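Local atomic coordinates of transcriptional repressor PadR (Bacillus cereus, PDB entry 6JYI), a protein that probably binds DNA as a dimeric transcription factor of the PadR-like family, most likely acting as a repressor. Residues K8-M18 with I77-Y88. Numbering follows the deposited sequence.
Sequences KGRDVVLGLLM and ITDEGREEFYQY
Phe85 fits as a knob into a hole formed by Asp11, Leu14, Gly15 and Met18. This packs helix 79-88, which follows the wing hairpin, against helix 8-18, the first of the winged helix-turn-helix domain of this PadR-like protein. The helix axes cross at -118°, 9.3 Å apart. Gly15, without a side chain, lets the ring come close: Gly15 CA lies 3.5 Å from Phe85 CE1. Met18, a selenomethionine, lays CG over one ring face. Its chain bends at chi2 and chi3, which brings SE against Ile77 CD1 and places CE 3.5 Å from Tyr86 CE2. Ile77 CD1 also meets Leu14 CD2 at 3.8 Å. Phe108 of the second subunit meets the Phe85 ring edge-to-face, so the dimer interface adjoins this core.

Further out, the Asp11 carboxylate lies nearly parallel to the Tyr88 ring, the planes 7° apart, over its CB-CG end, while Asp11 CB sits over the face in a CH-pi contact. Tyr88 OH is hydrogen-bonded to Asp101 of the second subunit. At the polar edge Glu84 reaches out on an extended chain. Arg10 NH2 forms a salt bridge to Glu56. Arg10 also grips Glu84 side-on in a salt bridge, the two planes nearly coplanar: NE meets OE2 and NH2 meets OE1, each at 2.9 Å and each on a syn lone pair.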
ATOM      1  N   LYS A   8      13.291  -6.267  -1.739  1.00 25.67           N
ATOM      2  CA  LYS A   8      13.116  -5.620  -0.448  1.00 26.08           C
ATOM      3  C   LYS A   8      12.397  -6.473   0.588  1.00 25.08           C
ATOM      4  O   LYS A   8      12.618  -6.297   1.790  1.00 24.53           O
ATOM      5  CB  LYS A   8      12.380  -4.312  -0.671  1.00 26.95           C
ATOM      6  CG  LYS A   8      12.724  -3.219   0.227  1.00 31.66           C
ATOM      7  CD  LYS A   8      12.396  -1.841  -0.422  1.00 32.79           C
ATOM      8  CE  LYS A   8      13.524  -1.312  -1.310  1.00 34.50           C
ATOM      9  NZ  LYS A   8      13.180   0.008  -1.909  1.00 34.73           N
ATOM     10  N   GLY A   9      11.537  -7.391   0.136  1.00 25.73           N
ATOM     11  CA  GLY A   9      10.974  -8.421   1.001  1.00 25.85           C
ATOM     12  C   GLY A   9      11.994  -9.113   1.893  1.00 25.26           C
ATOM     13  O   GLY A   9      11.698  -9.402   3.046  1.00 25.60           O
ATOM     14  N   ARG A  10      13.174  -9.412   1.355  1.00 24.67           N
ATOM     15  CA  ARG A  10      14.246 -10.052   2.112  1.00 26.23           C
ATOM     16  C   ARG A  10      14.687  -9.159   3.307  1.00 26.28           C
ATOM     17  O   ARG A  10      14.981  -9.642   4.397  1.00 24.49           O
ATOM     18  CB  ARG A  10      15.434 -10.298   1.208  1.00 26.89           C
ATOM     19  CG  ARG A  10      15.179 -11.253   0.067  1.00 28.04           C
ATOM     20  CD  ARG A  10      16.189 -11.032  -1.054  1.00 29.88           C
ATOM     21  NE  ARG A  10      17.594 -11.176  -0.624  1.00 27.66           N
ATOM     22  CZ  ARG A  10      18.359 -12.245  -0.834  1.00 28.40           C
ATOM     23  NH1 ARG A  10      17.871 -13.319  -1.451  1.00 30.09           N
ATOM     24  NH2 ARG A  10      19.629 -12.252  -0.424  1.00 28.62           N
ATOM     25  N   ASP A  11      14.691  -7.860   3.092  1.00 26.31           N
ATOM     26  CA  ASP A  11      15.116  -6.910   4.166  1.00 27.66           C
ATOM     27  C   ASP A  11      14.126  -6.742   5.269  1.00 27.46           C
ATOM     28  O   ASP A  11      14.523  -6.405   6.386  1.00 29.19           O
ATOM     29  CB  ASP A  11      15.476  -5.571   3.563  1.00 28.35           C
ATOM     30  CG  ASP A  11      16.435  -5.732   2.478  1.00 29.61           C
ATOM     31  OD1 ASP A  11      17.513  -6.253   2.778  1.00 38.88           O
ATOM     32  OD2 ASP A  11      16.127  -5.395   1.312  1.00 32.82           O
ATOM     33  N   VAL A  12      12.845  -7.015   4.999  1.00 26.78           N
ATOM     34  CA  VAL A  12      11.883  -7.080   6.077  1.00 27.24           C
ATOM     35  C   VAL A  12      12.306  -8.166   7.072  1.00 24.76           C
ATOM     36  O   VAL A  12      12.354  -7.925   8.291  1.00 23.62           O
ATOM     37  CB  VAL A  12      10.426  -7.381   5.606  1.00 28.44           C
ATOM     38  CG1 VAL A  12       9.532  -7.535   6.801  1.00 33.05           C
ATOM     39  CG2 VAL A  12       9.869  -6.303   4.633  1.00 32.15           C
ATOM     40  N   VAL A  13      12.627  -9.347   6.543  1.00 22.26           N
ATOM     41  CA  VAL A  13      13.050 -10.476   7.365  1.00 21.46           C
ATOM     42  C   VAL A  13      14.377 -10.203   8.029  1.00 20.82           C
ATOM     43  O   VAL A  13      14.510 -10.389   9.227  1.00 21.73           O
ATOM     44  CB  VAL A  13      13.105 -11.785   6.536  1.00 21.67           C
ATOM     45  CG1 VAL A  13      13.722 -12.916   7.350  1.00 21.16           C
ATOM     46  CG2 VAL A  13      11.670 -12.132   6.046  1.00 24.14           C
ATOM     47  N   LEU A  14      15.366  -9.725   7.271  1.00 20.62           N
ATOM     48  CA  LEU A  14      16.692  -9.423   7.870  1.00 20.99           C
ATOM     49  C   LEU A  14      16.589  -8.382   8.933  1.00 20.72           C
ATOM     50  O   LEU A  14      17.189  -8.513  10.033  1.00 21.89           O
ATOM     51  CB  LEU A  14      17.706  -8.995   6.802  1.00 20.57           C
ATOM     52  CG  LEU A  14      18.047 -10.119   5.815  1.00 22.07           C
ATOM     53  CD1 LEU A  14      18.843  -9.580   4.573  1.00 22.85           C
ATOM     54  CD2 LEU A  14      18.880 -11.191   6.514  1.00 20.54           C
ATOM     55  N   GLY A  15      15.825  -7.328   8.660  1.00 19.44           N
ATOM     56  CA  GLY A  15      15.625  -6.340   9.703  1.00 20.70           C
ATOM     57  C   GLY A  15      15.018  -6.850  10.975  1.00 19.91           C
ATOM     58  O   GLY A  15      15.429  -6.460  12.082  1.00 20.36           O
ATOM     59  N   LEU A  16      14.038  -7.720  10.861  1.00 21.60           N
ATOM     60  CA  LEU A  16      13.427  -8.301  12.046  1.00 22.76           C
ATOM     61  C   LEU A  16      14.449  -9.072  12.881  1.00 23.54           C
ATOM     62  O   LEU A  16      14.549  -8.899  14.108  1.00 25.20           O
ATOM     63  CB  LEU A  16      12.287  -9.224  11.626  1.00 23.14           C
ATOM     64  CG  LEU A  16      10.966  -8.549  11.270  1.00 25.70           C
ATOM     65  CD1 LEU A  16       9.941  -9.634  10.800  1.00 27.55           C
ATOM     66  CD2 LEU A  16      10.419  -7.753  12.468  1.00 30.14           C
ATOM     67  N   LEU A  17      15.289  -9.834  12.188  1.00 22.36           N
ATOM     68  CA  LEU A  17      16.310 -10.662  12.835  1.00 23.18           C
ATOM     69  C   LEU A  17      17.490  -9.863  13.420  1.00 25.91           C
ATOM     70  O   LEU A  17      18.192 -10.347  14.287  1.00 27.18           O
ATOM     71  CB  LEU A  17      16.789 -11.746  11.853  1.00 21.51           C
ATOM     72  CG  LEU A  17      15.724 -12.766  11.468  1.00 21.81           C
ATOM     73  CD1 LEU A  17      16.226 -13.772  10.385  1.00 19.57           C
ATOM     74  CD2 LEU A  17      15.244 -13.516  12.709  1.00 23.57           C
HETATM   75  N   MSE A  18      17.651  -8.625  12.980  1.00 28.12           N
HETATM   76  CA  MSE A  18      18.662  -7.720  13.539  1.00 31.40           C
HETATM   77  C   MSE A  18      18.641  -7.591  15.066  1.00 34.31           C
HETATM   78  O   MSE A  18      19.689  -7.622  15.679  1.00 35.60           O
HETATM   79  CB  MSE A  18      18.579  -6.320  12.885  1.00 30.20           C
HETATM   80  CG  MSE A  18      19.082  -6.288  11.505  1.00 30.57           C
HETATM   81 SE   MSE A  18      21.036  -6.472  11.429  1.00 35.63          SE
HETATM   82  CE  MSE A  18      21.553  -4.865  12.362  1.00 31.80           C
ATOM     83  N   ILE A  77      20.466 -14.073  12.228  1.00 26.13           N
ATOM     84  CA  ILE A  77      21.161 -13.361  11.151  1.00 25.32           C
ATOM     85  C   ILE A  77      22.691 -13.529  11.265  1.00 27.13           C
ATOM     86  O   ILE A  77      23.236 -13.594  12.381  1.00 27.66           O
ATOM     87  CB  ILE A  77      20.754 -11.864  11.154  1.00 25.05           C
ATOM     88  CG1 ILE A  77      21.058 -11.203   9.794  1.00 24.77           C
ATOM     89  CG2 ILE A  77      21.352 -11.133  12.366  1.00 24.13           C
ATOM     90  CD1 ILE A  77      20.520  -9.797   9.646  1.00 23.24           C
ATOM     91  N   THR A  78      23.365 -13.635  10.119  1.00 26.10           N
ATOM     92  CA  THR A  78      24.818 -13.707  10.078  1.00 27.18           C
ATOM     93  C   THR A  78      25.357 -12.342   9.701  1.00 26.74           C
ATOM     94  O   THR A  78      24.595 -11.453   9.316  1.00 25.00           O
ATOM     95  CB  THR A  78      25.316 -14.698   8.982  1.00 28.34           C
ATOM     96  OG1 THR A  78      24.931 -14.196   7.694  1.00 26.76           O
ATOM     97  CG2 THR A  78      24.730 -16.062   9.183  1.00 28.53           C
ATOM     98  N   ASP A  79      26.673 -12.189   9.697  1.00 27.08           N
ATOM     99  CA  ASP A  79      27.241 -10.914   9.307  1.00 27.71           C
ATOM    100  C   ASP A  79      26.951 -10.591   7.838  1.00 27.27           C
ATOM    101  O   ASP A  79      26.760  -9.417   7.475  1.00 26.25           O
ATOM    102  CB  ASP A  79      28.741 -10.801   9.675  1.00 29.82           C
ATOM    103  CG  ASP A  79      28.970 -10.528  11.184  1.00 33.84           C
ATOM    104  OD1 ASP A  79      28.003 -10.439  11.981  1.00 31.57           O
ATOM    105  OD2 ASP A  79      30.151 -10.380  11.573  1.00 39.35           O
ATOM    106  N   GLU A  80      26.871 -11.607   6.984  1.00 27.24           N
ATOM    107  CA  GLU A  80      26.495 -11.356   5.600  1.00 28.34           C
ATOM    108  C   GLU A  80      25.077 -10.801   5.494  1.00 26.39           C
ATOM    109  O   GLU A  80      24.804  -9.903   4.687  1.00 26.39           O
ATOM    110  CB  GLU A  80      26.655 -12.628   4.738  1.00 30.14           C
ATOM    111  CG  GLU A  80      28.105 -13.074   4.614  1.00 36.07           C
ATOM    112  CD  GLU A  80      28.948 -12.066   3.854  1.00 43.98           C
ATOM    113  OE1 GLU A  80      28.381 -11.374   2.991  1.00 50.25           O
ATOM    114  OE2 GLU A  80      30.174 -11.951   4.111  1.00 51.59           O
ATOM    115  N   GLY A  81      24.177 -11.299   6.335  1.00 24.35           N
ATOM    116  CA  GLY A  81      22.824 -10.756   6.364  1.00 24.48           C
ATOM    117  C   GLY A  81      22.799  -9.337   6.904  1.00 23.81           C
ATOM    118  O   GLY A  81      22.043  -8.498   6.391  1.00 24.43           O
ATOM    119  N   ARG A  82      23.594  -9.081   7.950  1.00 24.55           N
ATOM    120  CA  ARG A  82      23.747  -7.741   8.520  1.00 24.62           C
ATOM    121  C   ARG A  82      24.178  -6.783   7.405  1.00 25.30           C
ATOM    122  O   ARG A  82      23.637  -5.662   7.254  1.00 24.79           O
ATOM    123  CB  ARG A  82      24.723  -7.698   9.703  1.00 25.06           C
ATOM    124  CG  ARG A  82      24.261  -8.519  10.917  1.00 25.93           C
ATOM    125  CD  ARG A  82      25.073  -8.283  12.181  1.00 25.92           C
ATOM    126  NE  ARG A  82      24.401  -8.918  13.300  1.00 28.51           N
ATOM    127  CZ  ARG A  82      24.546 -10.184  13.660  1.00 29.85           C
ATOM    128  NH1 ARG A  82      25.422 -10.990  13.035  1.00 31.06           N
ATOM    129  NH2 ARG A  82      23.814 -10.669  14.667  1.00 30.28           N
ATOM    130  N   GLU A  83      25.126  -7.238   6.598  1.00 25.92           N
ATOM    131  CA  GLU A  83      25.635  -6.423   5.530  1.00 26.42           C
ATOM    132  C   GLU A  83      24.562  -6.101   4.470  1.00 25.81           C
ATOM    133  O   GLU A  83      24.433  -4.954   4.031  1.00 26.67           O
ATOM    134  CB  GLU A  83      26.851  -7.117   4.904  1.00 27.53           C
ATOM    135  CG  GLU A  83      27.612  -6.215   4.002  1.00 31.84           C
ATOM    136  CD  GLU A  83      28.295  -5.035   4.717  1.00 35.68           C
ATOM    137  OE1 GLU A  83      28.654  -5.127   5.920  1.00 40.73           O
ATOM    138  OE2 GLU A  83      28.479  -3.999   4.040  1.00 40.71           O
ATOM    139  N   GLU A  84      23.799  -7.107   4.043  1.00 25.95           N
ATOM    140  CA  GLU A  84      22.684  -6.881   3.132  1.00 25.97           C
ATOM    141  C   GLU A  84      21.677  -5.892   3.777  1.00 24.86           C
ATOM    142  O   GLU A  84      21.236  -4.948   3.128  1.00 24.70           O
ATOM    143  CB  GLU A  84      21.964  -8.188   2.773  1.00 26.33           C
ATOM    144  CG  GLU A  84      20.779  -7.969   1.840  1.00 27.91           C
ATOM    145  CD  GLU A  84      20.163  -9.231   1.282  1.00 31.99           C
ATOM    146  OE1 GLU A  84      20.783 -10.325   1.385  1.00 32.94           O
ATOM    147  OE2 GLU A  84      19.067  -9.113   0.686  1.00 33.61           O
ATOM    148  N   PHE A  85      21.325  -6.102   5.042  1.00 24.23           N
ATOM    149  CA  PHE A  85      20.377  -5.171   5.694  1.00 23.58           C
ATOM    150  C   PHE A  85      20.920  -3.726   5.677  1.00 24.22           C
ATOM    151  O   PHE A  85      20.226  -2.778   5.268  1.00 24.13           O
ATOM    152  CB  PHE A  85      20.107  -5.554   7.120  1.00 22.84           C
ATOM    153  CG  PHE A  85      19.171  -4.603   7.802  1.00 23.81           C
ATOM    154  CD1 PHE A  85      17.845  -4.536   7.400  1.00 27.69           C
ATOM    155  CD2 PHE A  85      19.634  -3.740   8.777  1.00 30.27           C
ATOM    156  CE1 PHE A  85      16.977  -3.613   8.004  1.00 27.56           C
ATOM    157  CE2 PHE A  85      18.743  -2.849   9.411  1.00 29.01           C
ATOM    158  CZ  PHE A  85      17.461  -2.797   8.998  1.00 25.85           C
ATOM    159  N   TYR A  86      22.171  -3.557   6.099  1.00 24.10           N
ATOM    160  CA  TYR A  86      22.733  -2.220   6.151  1.00 25.31           C
ATOM    161  C   TYR A  86      22.880  -1.582   4.763  1.00 25.36           C
ATOM    162  O   TYR A  86      22.668  -0.379   4.622  1.00 25.53           O
ATOM    163  CB  TYR A  86      24.028  -2.142   6.948  1.00 25.01           C
ATOM    164  CG  TYR A  86      23.837  -2.034   8.442  1.00 25.36           C
ATOM    165  CD1 TYR A  86      23.266  -0.888   9.022  1.00 26.63           C
ATOM    166  CD2 TYR A  86      24.185  -3.075   9.286  1.00 23.42           C
ATOM    167  CE1 TYR A  86      23.104  -0.793  10.390  1.00 26.81           C
ATOM    168  CE2 TYR A  86      24.021  -2.979  10.663  1.00 26.66           C
ATOM    169  CZ  TYR A  86      23.458  -1.860  11.206  1.00 25.68           C
ATOM    170  OH  TYR A  86      23.324  -1.728  12.564  1.00 27.62           O
ATOM    171  N   GLN A  87      23.151  -2.389   3.742  1.00 26.70           N
ATOM    172  CA  GLN A  87      23.136  -1.877   2.383  1.00 27.38           C
ATOM    173  C   GLN A  87      21.736  -1.380   1.997  1.00 26.62           C
ATOM    174  O   GLN A  87      21.596  -0.291   1.422  1.00 26.90           O
ATOM    175  CB  GLN A  87      23.660  -2.927   1.401  1.00 29.76           C
ATOM    176  CG  GLN A  87      25.212  -3.091   1.436  1.00 34.64           C
ATOM    177  CD  GLN A  87      25.727  -4.192   0.490  1.00 41.27           C
ATOM    178  OE1 GLN A  87      24.949  -4.902  -0.159  1.00 45.90           O
ATOM    179  NE2 GLN A  87      27.043  -4.333   0.417  1.00 42.08           N
ATOM    180  N   TYR A  88      20.702  -2.160   2.332  1.00 23.87           N
ATOM    181  CA  TYR A  88      19.327  -1.770   2.060  1.00 23.16           C
ATOM    182  C   TYR A  88      19.076  -0.398   2.666  1.00 23.05           C
ATOM    183  O   TYR A  88      18.563   0.508   1.991  1.00 23.21           O
ATOM    184  CB  TYR A  88      18.346  -2.870   2.601  1.00 22.88           C
ATOM    185  CG  TYR A  88      17.026  -2.319   3.047  1.00 21.75           C
ATOM    186  CD1 TYR A  88      16.111  -1.828   2.117  1.00 23.00           C
ATOM    187  CD2 TYR A  88      16.715  -2.239   4.392  1.00 24.04           C
ATOM    188  CE1 TYR A  88      14.869  -1.265   2.541  1.00 26.59           C
ATOM    189  CE2 TYR A  88      15.481  -1.717   4.835  1.00 23.15           C
ATOM    190  CZ  TYR A  88      14.572  -1.234   3.878  1.00 25.86           C
ATOM    191  OH  TYR A  88      13.412  -0.665   4.279  1.00 27.31           O
TER
HETATM  192  O   HOH W   1      18.484  -6.665   0.144  1.00 37.72           O
HETATM  193  O   HOH W   2      19.204 -12.801  14.641  1.00 28.33           O
HETATM  194  O   HOH W   3      22.427  -8.422  15.196  1.00 39.78           O